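Local coordinates for FEZ-1 protein (PDB 5WCK) that probably hydrolyses beta-lactam antibiotics at a two-zinc centre, as a monomeric metallo-beta-lactamase of subclass B3, at residues A[37-42]-A[139-144]; A[69-74]-A[212-217]; A[181-186]-A[254-259]; A[170-175]-A[240-245]. The protein carries 2 engineered substitutions. All blocks are in the same frame, centred on the assembly; numbering follows the deposited sequence.

Contact 1: A[37-42]-A[139-144]; sequences ILINSD and TVLTAH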
loop_
_atom_site.group_PDB
_atom_site.type_symbol
_atom_site.label_atom_id
_atom_site.label_comp_id
_atom_site.label_asym_id
_atom_site.label_seq_id
_atom_site.Cartn_x
_atom_site.Cartn_y
_atom_site.Cartn_z
ATOM N N ILE A 37 7.430 0.947 -12.043
ATOM C CA ILE A 37 6.127 0.844 -11.404
ATOM C C ILE A 37 6.187 1.672 -10.116
ATOM O O ILE A 37 7.161 1.550 -9.364
ATOM C CB ILE A 37 5.771 -0.604 -11.041
ATOM C CG1 ILE A 37 5.837 -1.525 -12.268
ATOM C CG2 ILE A 37 4.425 -0.682 -10.331
ATOM C CD1 ILE A 37 5.691 -2.991 -11.946
ATOM N N LEU A 38 5.188 2.526 -9.918
ATOM C CA LEU A 38 5.041 3.318 -8.703
ATOM C C LEU A 38 3.834 2.809 -7.913
ATOM O O LEU A 38 2.746 2.613 -8.489
ATOM C CB LEU A 38 4.862 4.795 -9.075
ATOM C CG LEU A 38 4.621 5.739 -7.905
ATOM C CD1 LEU A 38 5.810 5.804 -6.966
ATOM C CD2 LEU A 38 4.276 7.142 -8.382
ATOM N N ILE A 39 4.030 2.595 -6.601
ATOM C CA ILE A 39 2.930 2.167 -5.688
ATOM C C ILE A 39 2.707 3.287 -4.657
ATOM O O ILE A 39 3.655 3.613 -3.987
ATOM C CB ILE A 39 3.256 0.828 -4.986
ATOM C CG1 ILE A 39 3.783 -0.228 -5.960
ATOM C CG2 ILE A 39 2.020 0.326 -4.262
ATOM C CD1 ILE A 39 3.876 -1.627 -5.372
ATOM N N ASN A 40 1.480 3.818 -4.643
ATOM C CA ASN A 40 0.944 4.875 -3.740
ATOM C C ASN A 40 1.298 6.285 -4.236
ATOM O O ASN A 40 2.434 6.610 -4.242
ATOM C CB ASN A 40 1.193 4.618 -2.251
ATOM C CG ASN A 40 0.554 3.331 -1.779
ATOM O OD1 ASN A 40 -0.566 3.041 -2.111
ATOM N ND2 ASN A 40 1.269 2.571 -0.972
ATOM N N SER A 41 0.276 7.071 -4.571
ATOM C CA SER A 41 0.450 8.465 -5.053
ATOM C C SER A 41 0.352 9.447 -3.876
ATOM O O SER A 41 0.702 10.583 -4.057
ATOM C CB SER A 41 -0.568 8.771 -6.098
ATOM O OG SER A 41 -1.843 8.460 -5.594
ATOM N N ASP A 42 -0.116 8.966 -2.722
ATOM C CA ASP A 42 -0.140 9.763 -1.487
ATOM C C ASP A 42 -1.020 11.008 -1.667
ATOM O O ASP A 42 -1.976 11.006 -2.426
ATOM C CB ASP A 42 1.286 10.030 -1.019
ATOM C CG ASP A 42 2.134 8.778 -0.864
ATOM O OD1 ASP A 42 1.535 7.684 -0.771
ATOM O OD2 ASP A 42 3.376 8.919 -0.821
ATOM N N THR A 139 9.859 -8.227 -14.186
ATOM C CA THR A 139 9.471 -8.157 -12.790
ATOM C C THR A 139 7.983 -8.520 -12.657
ATOM O O THR A 139 7.173 -8.068 -13.459
ATOM C CB THR A 139 9.797 -6.782 -12.207
ATOM O OG1 THR A 139 11.220 -6.695 -12.163
ATOM C CG2 THR A 139 9.216 -6.605 -10.822
ATOM N N VAL A 140 7.639 -9.324 -11.635
ATOM C CA VAL A 140 6.273 -9.834 -11.454
ATOM C C VAL A 140 5.800 -9.472 -10.043
ATOM O O VAL A 140 6.376 -9.990 -9.053
ATOM C CB VAL A 140 6.205 -11.356 -11.652
ATOM C CG1 VAL A 140 4.785 -11.873 -11.426
ATOM C CG2 VAL A 140 6.735 -11.773 -13.021
ATOM N N LEU A 141 4.765 -8.626 -9.954
ATOM C CA LEU A 141 4.087 -8.296 -8.691
ATOM C C LEU A 141 2.771 -9.075 -8.682
ATOM O O LEU A 141 2.161 -9.268 -9.741
ATOM C CB LEU A 141 3.787 -6.793 -8.598
ATOM C CG LEU A 141 4.906 -5.919 -8.047
ATOM C CD1 LEU A 141 6.182 -6.098 -8.827
ATOM C CD2 LEU A 141 4.502 -4.446 -8.068
ATOM N N THR A 142 2.325 -9.495 -7.503
ATOM C CA THR A 142 1.047 -10.177 -7.366
ATOM C C THR A 142 0.132 -9.386 -6.433
ATOM O O THR A 142 0.557 -8.971 -5.325
ATOM C CB THR A 142 1.194 -11.616 -6.863
ATOM O OG1 THR A 142 1.992 -12.406 -7.769
ATOM C CG2 THR A 142 -0.160 -12.278 -6.733
ATOM N N ALA A 143 -1.104 -9.159 -6.892
ATOM C CA ALA A 143 -2.132 -8.457 -6.132
ATOM C C ALA A 143 -2.922 -9.468 -5.296
ATOM O O ALA A 143 -3.554 -10.373 -5.840
ATOM C CB ALA A 143 -3.050 -7.727 -7.065
ATOM N N HIS A 144 -2.859 -9.335 -3.973
ATOM C CA HIS A 144 -3.644 -10.171 -3.081
ATOM C C HIS A 144 -4.761 -9.333 -2.476
ATOM O O HIS A 144 -4.496 -8.318 -1.841
ATOM C CB HIS A 144 -2.806 -10.797 -1.968
ATOM C CG HIS A 144 -1.667 -11.609 -2.470
ATOM N ND1 HIS A 144 -1.741 -12.972 -2.648
ATOM C CD2 HIS A 144 -0.429 -11.231 -2.863
ATOM C CE1 HIS A 144 -0.561 -13.405 -3.077
ATOM N NE2 HIS A 144 0.242 -12.368 -3.220
#
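Leu141 extends from strand 139-144 into the gap between two sheets, where its branched end meets the delta methyls of Ile37 and Ile39. No polar atom bridges the two segments, and the backbones stay well apart, with 9.7 Å between the nearest pair, Ile37 CA and Thr139 CA. Followed outward, Leu141 CB points toward the facing strand but is still 5.4 Å from its nearest atom there, Ile37 CD1. CG, set anti to its own carbonyl carbon (chi1 -86°), carries the branch point across the gap and points CD2 at the isoleucines, while CD1 runs off along its own strand, 4.4 Å from Ile37 CD1. CD2 does most of the touching: it is 4.3 Å from Ile37 CD1 and 4.0 Å from Ile39 CD1, so that one methyl is shared by two isoleucines. Ile39 comes from the other side with its CG1 arm extended (chi2 -169°), and the two side chains reach toward each other tip to tip. Contacts this long rest on dispersion and exclusion of water, without a directed bond to fix the register. This is the core of the alpha-beta/beta-alpha sandwich of metallo-beta-lactamases, with strand 35-39 in the seven-stranded sheet and strand 139-145 in the five-stranded one. Leu68 of strand 64-68 touches both Ile37 and Leu141, Ile30 of strand 28-32 packs on Ile37 and Ile39, and Leu136 of strand 133-136 covers Ile37.

Contact 2: A[69-74]-A[212-217]; sequences ISHAHF and LGSHAG. With ZN (zinc ion), chain D; ZN (zinc ion), chain C.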
loop_
_atom_site.group_PDB
_atom_site.type_symbol
_atom_site.label_atom_id
_atom_site.label_comp_id
_atom_site.label_asym_id
_atom_site.label_seq_id
_atom_site.Cartn_x
_atom_site.Cartn_y
_atom_site.Cartn_z
ATOM N N ILE A 69 -1.845 1.176 -6.146
ATOM C CA ILE A 69 -2.110 1.645 -4.812
ATOM C C ILE A 69 -2.285 0.461 -3.860
ATOM O O ILE A 69 -2.682 -0.654 -4.253
ATOM C CB ILE A 69 -3.329 2.575 -4.763
ATOM C CG1 ILE A 69 -4.596 1.905 -5.294
ATOM C CG2 ILE A 69 -3.013 3.887 -5.466
ATOM C CD1 ILE A 69 -5.872 2.715 -5.120
ATOM N N SER A 70 -2.071 0.742 -2.567
ATOM C CA SER A 70 -2.384 -0.218 -1.505
ATOM C C SER A 70 -3.902 -0.343 -1.312
ATOM O O SER A 70 -4.426 -1.429 -1.160
ATOM C CB SER A 70 -1.747 0.185 -0.201
ATOM O OG SER A 70 -0.332 0.039 -0.270
ATOM N N HIS A 71 -4.579 0.798 -1.222
ATOM C CA HIS A 71 -6.026 0.791 -1.063
ATOM C C HIS A 71 -6.582 2.188 -1.361
ATOM O O HIS A 71 -5.850 3.161 -1.372
ATOM C CB HIS A 71 -6.440 0.273 0.326
ATOM C CG HIS A 71 -6.087 1.127 1.494
ATOM N ND1 HIS A 71 -4.984 0.872 2.314
ATOM C CD2 HIS A 71 -6.708 2.198 2.028
ATOM C CE1 HIS A 71 -4.971 1.748 3.302
ATOM N NE2 HIS A 71 -6.019 2.568 3.161
ATOM N N ALA A 72 -7.902 2.239 -1.583
ATOM C CA ALA A 72 -8.588 3.454 -2.050
ATOM C C ALA A 72 -9.010 4.340 -0.873
ATOM O O ALA A 72 -10.186 4.448 -0.562
ATOM C CB ALA A 72 -9.774 3.078 -2.916
ATOM N N HIS A 73 -8.030 4.974 -0.229
ATOM C CA HIS A 73 -8.222 6.090 0.676
ATOM C C HIS A 73 -7.337 7.253 0.211
ATOM O O HIS A 73 -6.290 7.054 -0.410
ATOM C CB HIS A 73 -7.908 5.714 2.124
ATOM C CG HIS A 73 -8.982 4.954 2.818
ATOM N ND1 HIS A 73 -8.728 4.132 3.930
ATOM C CD2 HIS A 73 -10.317 4.895 2.598
ATOM C CE1 HIS A 73 -9.878 3.626 4.345
ATOM N NE2 HIS A 73 -10.854 4.040 3.534
ATOM N N PHE A 74 -7.769 8.472 0.536
ATOM C CA PHE A 74 -7.079 9.676 0.060
ATOM C C PHE A 74 -5.582 9.681 0.397
ATOM O O PHE A 74 -4.783 10.220 -0.387
ATOM C CB PHE A 74 -7.743 10.951 0.607
ATOM C CG PHE A 74 -7.478 11.198 2.067
ATOM C CD1 PHE A 74 -8.254 10.600 3.045
ATOM C CD2 PHE A 74 -6.411 11.983 2.470
ATOM C CE1 PHE A 74 -7.979 10.785 4.391
ATOM C CE2 PHE A 74 -6.137 12.171 3.815
ATOM C CZ PHE A 74 -6.917 11.568 4.776
ATOM N N LEU A 212 6.892 -4.832 4.561
ATOM C CA LEU A 212 6.598 -3.437 4.187
ATOM C C LEU A 212 5.099 -3.181 4.369
ATOM O O LEU A 212 4.311 -4.109 4.717
ATOM C CB LEU A 212 7.038 -3.198 2.738
ATOM C CG LEU A 212 8.511 -3.469 2.445
ATOM C CD1 LEU A 212 8.774 -3.465 0.943
ATOM C CD2 LEU A 212 9.397 -2.443 3.140
ATOM N N GLY A 213 4.697 -1.931 4.125
ATOM C CA GLY A 213 3.323 -1.543 4.334
ATOM C C GLY A 213 3.013 -0.183 3.754
ATOM O O GLY A 213 3.871 0.527 3.247
ATOM N N SER A 214 1.725 0.129 3.765
ATOM C CA SER A 214 1.229 1.416 3.231
ATOM C C SER A 214 1.637 2.609 4.111
ATOM O O SER A 214 1.654 3.739 3.619
ATOM C CB SER A 214 -0.235 1.333 3.022
ATOM O OG SER A 214 -0.905 0.966 4.222
ATOM N N HIS A 215 1.960 2.363 5.386
ATOM C CA HIS A 215 2.449 3.373 6.294
ATOM C C HIS A 215 3.783 2.922 6.901
ATOM O O HIS A 215 3.943 1.767 7.316
ATOM C CB HIS A 215 1.453 3.675 7.427
ATOM C CG HIS A 215 0.203 4.353 6.997
ATOM N ND1 HIS A 215 0.061 5.727 7.091
ATOM C CD2 HIS A 215 -0.936 3.894 6.446
ATOM C CE1 HIS A 215 -1.134 6.063 6.654
ATOM N NE2 HIS A 215 -1.773 4.969 6.252
ATOM N N ALA A 216 4.710 3.876 6.981
ATOM C CA ALA A 216 6.053 3.697 7.539
ATOM C C ALA A 216 6.019 3.073 8.938
ATOM O O ALA A 216 6.835 2.186 9.256
ATOM C CB ALA A 216 6.752 5.031 7.577
ATOM N N GLY A 217 5.069 3.508 9.772
ATOM C CA GLY A 217 4.980 3.060 11.143
ATOM C C GLY A 217 4.610 1.583 11.276
ATOM O O GLY A 217 4.904 0.963 12.307
HETATM ZN ZN ZN D . -6.929 3.560 4.756
HETATM ZN ZN ZN C . -3.622 4.993 5.362
HETATM O O HOH W 1 -5.632 4.961 5.239
#
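Ser70 and Ser214 meet by van der Waals contact, with Ser70 OG 3.5 Å from Ser214 CB; although both carry hydroxyls, no hydrogen bond links them. Near the plane of the His71 imidazole, Ser214 OG lies at the ring edge, 4.2 Å from His71 CE1.

The hydrogen bonds go to a third party: His71 ND1 and Ser214 OG both bond to the backbone O of Gly173, so one carbonyl ties the two segments together and fixes the rotation of the His71 ring. His215 ND1 is held likewise by Asp24 OD1. His71, His73, Asp75 and His76 form the HXHXDH sequence of the metallo-beta-lactamase fold, which starts in the loop after strand 64-68 and runs into helix 74-77.

Metal coordination makes the third kind of link. One zinc takes His71 NE2 at 2.1 Å and His73 ND1 at 2.1 Å, with His149 completing the protein ligands. The other takes His215 NE2 at 2.1 Å, together with Asp75 and His76, the ligand set of subclass B3. Water 1 bridges the two zincs, 2.0 Å from each, and lies in the planes of both the His71 and the His215 rings.

Contact 3: A[181-186]-A[254-259]; sequences YKLVDN and YTELKK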
loop_
_atom_site.group_PDB
_atom_site.type_symbol
_atom_site.label_atom_id
_atom_site.label_comp_id
_atom_site.label_asym_id
_atom_site.label_seq_id
_atom_site.Cartn_x
_atom_site.Cartn_y
_atom_site.Cartn_z
ATOM N N TYR A 181 -15.513 2.494 12.512
ATOM C CA TYR A 181 -15.974 1.444 11.577
ATOM C C TYR A 181 -16.961 0.542 12.330
ATOM O O TYR A 181 -16.679 0.252 13.442
ATOM C CB TYR A 181 -14.784 0.575 11.166
ATOM C CG TYR A 181 -14.086 0.958 9.886
ATOM C CD1 TYR A 181 -14.232 2.216 9.334
ATOM C CD2 TYR A 181 -13.285 0.047 9.226
ATOM C CE1 TYR A 181 -13.585 2.556 8.163
ATOM C CE2 TYR A 181 -12.636 0.371 8.052
ATOM C CZ TYR A 181 -12.793 1.631 7.511
ATOM O OH TYR A 181 -12.173 1.966 6.345
ATOM N N LYS A 182 -18.040 0.089 11.687
ATOM C CA LYS A 182 -19.034 -0.816 12.322
ATOM C C LYS A 182 -18.791 -2.237 11.801
ATOM O O LYS A 182 -18.853 -2.447 10.621
ATOM C CB LYS A 182 -20.434 -0.308 11.985
ATOM C CG LYS A 182 -21.631 -1.100 12.544
ATOM C CD LYS A 182 -23.121 -0.917 12.559
ATOM C CE LYS A 182 -23.445 0.379 13.262
ATOM N NZ LYS A 182 -23.271 0.249 14.727
ATOM N N LEU A 183 -18.514 -3.170 12.711
ATOM C CA LEU A 183 -18.186 -4.552 12.300
ATOM C C LEU A 183 -19.382 -5.507 12.413
ATOM O O LEU A 183 -19.248 -6.621 11.957
ATOM C CB LEU A 183 -17.064 -5.039 13.217
ATOM C CG LEU A 183 -15.751 -4.267 13.102
ATOM C CD1 LEU A 183 -14.740 -4.823 14.097
ATOM C CD2 LEU A 183 -15.202 -4.334 11.686
ATOM N N VAL A 184 -20.468 -5.067 13.039
ATOM C CA VAL A 184 -21.640 -5.906 13.290
ATOM C C VAL A 184 -22.827 -5.224 12.598
ATOM O O VAL A 184 -23.087 -4.048 12.889
ATOM C CB VAL A 184 -21.927 -6.030 14.797
ATOM C CG1 VAL A 184 -23.168 -6.876 15.067
ATOM C CG2 VAL A 184 -20.714 -6.566 15.560
ATOM N N ASP A 185 -23.489 -5.963 11.713
ATOM C CA ASP A 185 -24.676 -5.460 10.987
ATOM C C ASP A 185 -24.355 -4.128 10.279
ATOM O O ASP A 185 -25.137 -3.159 10.310
ATOM C CB ASP A 185 -25.857 -5.353 11.956
ATOM C CG ASP A 185 -26.304 -6.700 12.500
ATOM O OD1 ASP A 185 -26.203 -7.690 11.761
ATOM O OD2 ASP A 185 -26.722 -6.733 13.657
ATOM N N ASN A 186 -23.203 -4.087 9.597
ATOM C CA ASN A 186 -22.836 -2.925 8.804
ATOM C C ASN A 186 -23.826 -2.781 7.642
ATOM O O ASN A 186 -24.040 -3.720 6.863
ATOM C CB ASN A 186 -21.394 -3.058 8.318
ATOM C CG ASN A 186 -20.864 -1.791 7.686
ATOM O OD1 ASN A 186 -21.439 -1.299 6.712
ATOM N ND2 ASN A 186 -19.776 -1.260 8.226
ATOM N N TYR A 254 -9.982 -8.630 16.514
ATOM C CA TYR A 254 -10.847 -9.382 17.421
ATOM C C TYR A 254 -11.128 -8.615 18.712
ATOM O O TYR A 254 -12.210 -8.751 19.289
ATOM C CB TYR A 254 -10.318 -10.794 17.665
ATOM C CG TYR A 254 -10.743 -11.766 16.594
ATOM C CD1 TYR A 254 -11.967 -12.408 16.663
ATOM C CD2 TYR A 254 -9.971 -11.975 15.468
ATOM C CE1 TYR A 254 -12.386 -13.269 15.669
ATOM C CE2 TYR A 254 -10.372 -12.826 14.465
ATOM C CZ TYR A 254 -11.582 -13.476 14.566
ATOM O OH TYR A 254 -11.957 -14.314 13.573
ATOM N N THR A 255 -10.178 -7.798 19.166
ATOM C CA THR A 255 -10.408 -6.929 20.306
ATOM C C THR A 255 -11.536 -5.928 19.992
ATOM O O THR A 255 -12.398 -5.653 20.861
ATOM C CB THR A 255 -9.124 -6.210 20.734
ATOM O OG1 THR A 255 -8.236 -7.219 21.213
ATOM C CG2 THR A 255 -9.382 -5.185 21.823
ATOM N N GLU A 256 -11.506 -5.343 18.797
ATOM C CA GLU A 256 -12.516 -4.349 18.403
ATOM C C GLU A 256 -13.868 -5.045 18.201
ATOM O O GLU A 256 -14.908 -4.513 18.563
ATOM C CB GLU A 256 -12.089 -3.572 17.160
ATOM C CG GLU A 256 -13.072 -2.513 16.744
ATOM C CD GLU A 256 -13.384 -1.408 17.752
ATOM O OE1 GLU A 256 -14.456 -0.763 17.583
ATOM O OE2 GLU A 256 -12.555 -1.173 18.686
ATOM N N LEU A 257 -13.843 -6.259 17.642
ATOM C CA LEU A 257 -15.052 -7.021 17.472
ATOM C C LEU A 257 -15.674 -7.337 18.833
ATOM O O LEU A 257 -16.885 -7.134 19.035
ATOM C CB LEU A 257 -14.744 -8.279 16.664
ATOM C CG LEU A 257 -15.947 -9.186 16.417
ATOM C CD1 LEU A 257 -16.932 -8.543 15.441
ATOM C CD2 LEU A 257 -15.489 -10.527 15.909
ATOM N N LYS A 258 -14.850 -7.788 19.781
ATOM C CA LYS A 258 -15.307 -8.035 21.172
ATOM C C LYS A 258 -15.953 -6.767 21.750
ATOM O O LYS A 258 -17.001 -6.813 22.416
ATOM C CB LYS A 258 -14.115 -8.495 22.020
ATOM C CG LYS A 258 -14.361 -8.556 23.515
ATOM C CD LYS A 258 -13.230 -9.158 24.290
ATOM C CE LYS A 258 -13.423 -9.078 25.790
ATOM N NZ LYS A 258 -13.293 -7.696 26.310
ATOM N N LYS A 259 -15.300 -5.614 21.566
ATOM C CA LYS A 259 -15.852 -4.354 22.118
ATOM C C LYS A 259 -17.234 -4.082 21.513
ATOM O O LYS A 259 -18.192 -3.686 22.216
ATOM C CB LYS A 259 -14.866 -3.212 21.851
ATOM C CG LYS A 259 -15.294 -1.885 22.437
ATOM C CD LYS A 259 -14.213 -0.827 22.346
ATOM C CE LYS A 259 -14.585 0.419 23.105
ATOM N NZ LYS A 259 -13.465 1.386 23.071
HETATM O O HOH W 2 -15.064 1.548 15.610
#
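Loop 181-186 passes beside helix 254-259 and comes nearest where Leu183 CA lies 6.5 Å from Leu257 CA. Leu183 carries most of the loop's share of the contact. Its CG is anti to its carbonyl carbon (chi1 -64°), which sends CD1 onto the helix, 3.9 Å from Glu256 CG and as near to the backbone N of Leu257. The Leu183 and Glu256 side chains cross at about a right angle, the methyl meeting the aliphatic part of the glutamate. Leu257 CD1 adds a second apolar contact, 4.2 Å from Leu183 CB and 4.3 Å from Val184 CG2. The polar end of Glu256 turns away from this apolar patch because its chain bends at chi2 (60°). Its OE1 is bonded to Gln260 NE2 and receives a second hydrogen bond from water 2, at 3.1 Å, and the same water also donates to Tyr181 O at 3.0 Å. Within the loop, Asn186 ND2 donates to Lys182 O at 2.8 Å, nearly straight (169°) and on a carbonyl lone pair, closing the turn that presents Leu183 and Val184. Gln260, one turn further along helix 239-262, bonds to Leu183 N and Tyr181 O, while Phe253 packs on Leu183. The loop itself leads from strand 165-172 to helix 192-204, and the hydroxyl of Tyr181 reaches the backbone O of the zinc ligand His149.

Contact 4: A[170-175]-A[240-245]; sequences VIIGSI and TGCKNY. With SO4 (sulfate ion), chain J.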
loop_
_atom_site.group_PDB
_atom_site.type_symbol
_atom_site.label_atom_id
_atom_site.label_comp_id
_atom_site.label_asym_id
_atom_site.label_seq_id
_atom_site.Cartn_x
_atom_site.Cartn_y
_atom_site.Cartn_z
ATOM N N VAL A 170 6.491 -8.220 0.932
ATOM C CA VAL A 170 5.080 -8.095 1.167
ATOM C C VAL A 170 4.808 -6.643 1.586
ATOM O O VAL A 170 5.268 -6.210 2.625
ATOM C CB VAL A 170 4.588 -9.062 2.258
ATOM C CG1 VAL A 170 3.104 -8.864 2.508
ATOM C CG2 VAL A 170 4.892 -10.516 1.948
ATOM N N ILE A 171 4.048 -5.917 0.761
ATOM C CA ILE A 171 3.568 -4.577 1.136
ATOM C C ILE A 171 2.130 -4.723 1.661
ATOM O O ILE A 171 1.167 -4.800 0.872
ATOM C CB ILE A 171 3.670 -3.588 -0.043
ATOM C CG1 ILE A 171 5.063 -3.544 -0.677
ATOM C CG2 ILE A 171 3.232 -2.188 0.381
ATOM C CD1 ILE A 171 5.131 -2.856 -2.046
ATOM N N ILE A 172 1.992 -4.814 2.982
ATOM C CA ILE A 172 0.688 -5.006 3.623
ATOM C C ILE A 172 -0.178 -3.782 3.318
ATOM O O ILE A 172 0.218 -2.635 3.572
ATOM C CB ILE A 172 0.845 -5.271 5.132
ATOM C CG1 ILE A 172 1.608 -6.578 5.374
ATOM C CG2 ILE A 172 -0.513 -5.292 5.808
ATOM C CD1 ILE A 172 1.902 -6.918 6.816
ATOM N N GLY A 173 -1.338 -4.005 2.718
ATOM C CA GLY A 173 -2.195 -2.877 2.292
ATOM C C GLY A 173 -2.752 -2.038 3.426
ATOM O O GLY A 173 -2.844 -0.823 3.256
ATOM N N SER A 174 -3.193 -2.760 4.457
ATOM C CA SER A 174 -3.755 -2.404 5.793
ATOM C C SER A 174 -4.824 -3.413 6.197
ATOM O O SER A 174 -5.676 -3.673 5.398
ATOM C CB SER A 174 -4.412 -1.044 5.944
ATOM O OG SER A 174 -4.988 -0.901 7.217
ATOM N N ILE A 175 -4.784 -3.850 7.456
ATOM C CA ILE A 175 -5.902 -4.635 8.068
ATOM C C ILE A 175 -6.323 -3.902 9.361
ATOM O O ILE A 175 -6.807 -4.526 10.270
ATOM C CB ILE A 175 -5.647 -6.138 8.259
ATOM C CG1 ILE A 175 -4.352 -6.398 9.014
ATOM C CG2 ILE A 175 -5.668 -6.843 6.922
ATOM C CD1 ILE A 175 -4.357 -7.760 9.627
ATOM N N THR A 240 10.243 -12.124 11.380
ATOM C CA THR A 240 9.670 -12.190 12.703
ATOM C C THR A 240 8.773 -10.972 12.934
ATOM O O THR A 240 7.652 -11.111 13.429
ATOM C CB THR A 240 10.750 -12.309 13.784
ATOM O OG1 THR A 240 11.477 -13.513 13.525
ATOM C CG2 THR A 240 10.162 -12.332 15.180
ATOM N N GLY A 241 9.241 -9.783 12.544
ATOM C CA GLY A 241 8.425 -8.578 12.674
ATOM C C GLY A 241 7.143 -8.667 11.867
ATOM O O GLY A 241 6.073 -8.224 12.319
ATOM N N CYS A 242 7.250 -9.259 10.679
ATOM C CA CYS A 242 6.085 -9.426 9.811
ATOM C C CYS A 242 5.049 -10.345 10.482
ATOM O O CYS A 242 3.877 -9.977 10.619
ATOM C CB CYS A 242 6.476 -10.013 8.478
ATOM S SG CYS A 242 5.110 -9.812 7.315
ATOM N N LYS A 243 5.508 -11.513 10.956
ATOM C CA LYS A 243 4.638 -12.498 11.661
ATOM C C LYS A 243 3.950 -11.809 12.845
ATOM O O LYS A 243 2.752 -11.899 13.045
ATOM C CB LYS A 243 5.507 -13.681 12.119
ATOM C CG LYS A 243 4.916 -14.585 13.185
ATOM C CD LYS A 243 5.821 -15.768 13.492
ATOM C CE LYS A 243 6.691 -15.556 14.708
ATOM N NZ LYS A 243 7.309 -16.836 15.131
ATOM N N ASN A 244 4.735 -11.077 13.644
ATOM C CA ASN A 244 4.229 -10.514 14.877
ATOM C C ASN A 244 3.249 -9.375 14.575
ATOM O O ASN A 244 2.260 -9.194 15.286
ATOM C CB ASN A 244 5.376 -10.009 15.748
ATOM C CG ASN A 244 6.178 -11.114 16.394
ATOM O OD1 ASN A 244 5.777 -12.282 16.397
ATOM N ND2 ASN A 244 7.347 -10.741 16.899
ATOM N N TYR A 245 3.522 -8.594 13.521
ATOM C CA TYR A 245 2.642 -7.472 13.162
ATOM C C TYR A 245 1.288 -7.992 12.682
ATOM O O TYR A 245 0.244 -7.508 13.090
ATOM C CB TYR A 245 3.277 -6.583 12.088
ATOM C CG TYR A 245 2.342 -5.500 11.606
ATOM C CD1 TYR A 245 2.101 -4.376 12.376
ATOM C CD2 TYR A 245 1.655 -5.609 10.405
ATOM C CE1 TYR A 245 1.215 -3.393 11.965
ATOM C CE2 TYR A 245 0.778 -4.624 9.976
ATOM C CZ TYR A 245 0.550 -3.516 10.757
ATOM O OH TYR A 245 -0.331 -2.536 10.400
HETATM S S SO4 J . -0.946 0.011 13.091
HETATM O O1 SO4 J . -0.640 1.443 12.931
HETATM O O2 SO4 J . -1.024 -0.641 11.750
HETATM O O3 SO4 J . 0.117 -0.637 13.898
HETATM O O4 SO4 J . -2.258 -0.119 13.770
HETATM O O HOH W 3 -2.799 -2.801 9.236
#
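Ile172 and Tyr245 form the main apolar contact between the end of strand 165-172 and helix 239-262. Their side chains slide past each other in opposite directions, and Ile172 CD1 comes to the edge of the tyrosine ring, near its plane, 3.8 Å from Tyr245 CD2 and 4.1 Å from Tyr245 CE2. The same methyl lies 4.3 Å from Cys242 SG, one helical turn earlier, so that the tip of the isoleucine touches both ring and sulfur. Covalent bonding enters through that sulfur: Cys242 is joined to Cys208 in a disulfide, which ties the helix to the loop before strand 210-213. Phe211 of that strand covers Ile172 and Cys242 and meets the Tyr245 ring.

The polar link between the segments is made at the phenol end, through water. With CG anti to the backbone N (chi1 175°), the Tyr245 side chain reaches across from the helix toward the loop after the strand, about 10 Å from a zinc ion. Water 3 donates to Tyr245 OH at 2.7 Å and accepts from Ile175 N at 2.9 Å. The hydroxyl also donates to sulfate O2, in the ring plane, at a doubtfully short distance. A hydroxyl donating to an anion while accepting from water, beside the Lys249 ammonium that bonds it too, is consistent with a small anion site, filled here by sulfate probably from the crystallisation liquor.

In the fold
Contacts 1, 2 and 4 are gathered in the middle of the fold, their centres 11 to 16 Å apart, whereas contact 3 lies out at the edge, 21 to 30 Å from the others. Contact 1 joins the two sheets and closes before contacts 3 and 4 open. Contact 2 alternates with each of the other three along the chain, so the zinc ligands are drawn together from both halves of the sandwich. Asn40 of contact 1 bonds to the backbone of Ser70 in contact 2, and neighbouring strands 165-172 and 210-213 connect contacts 2 and 4. Contacts 3 and 4 use separate parts of helix 239-262, which thereby spans from core to periphery.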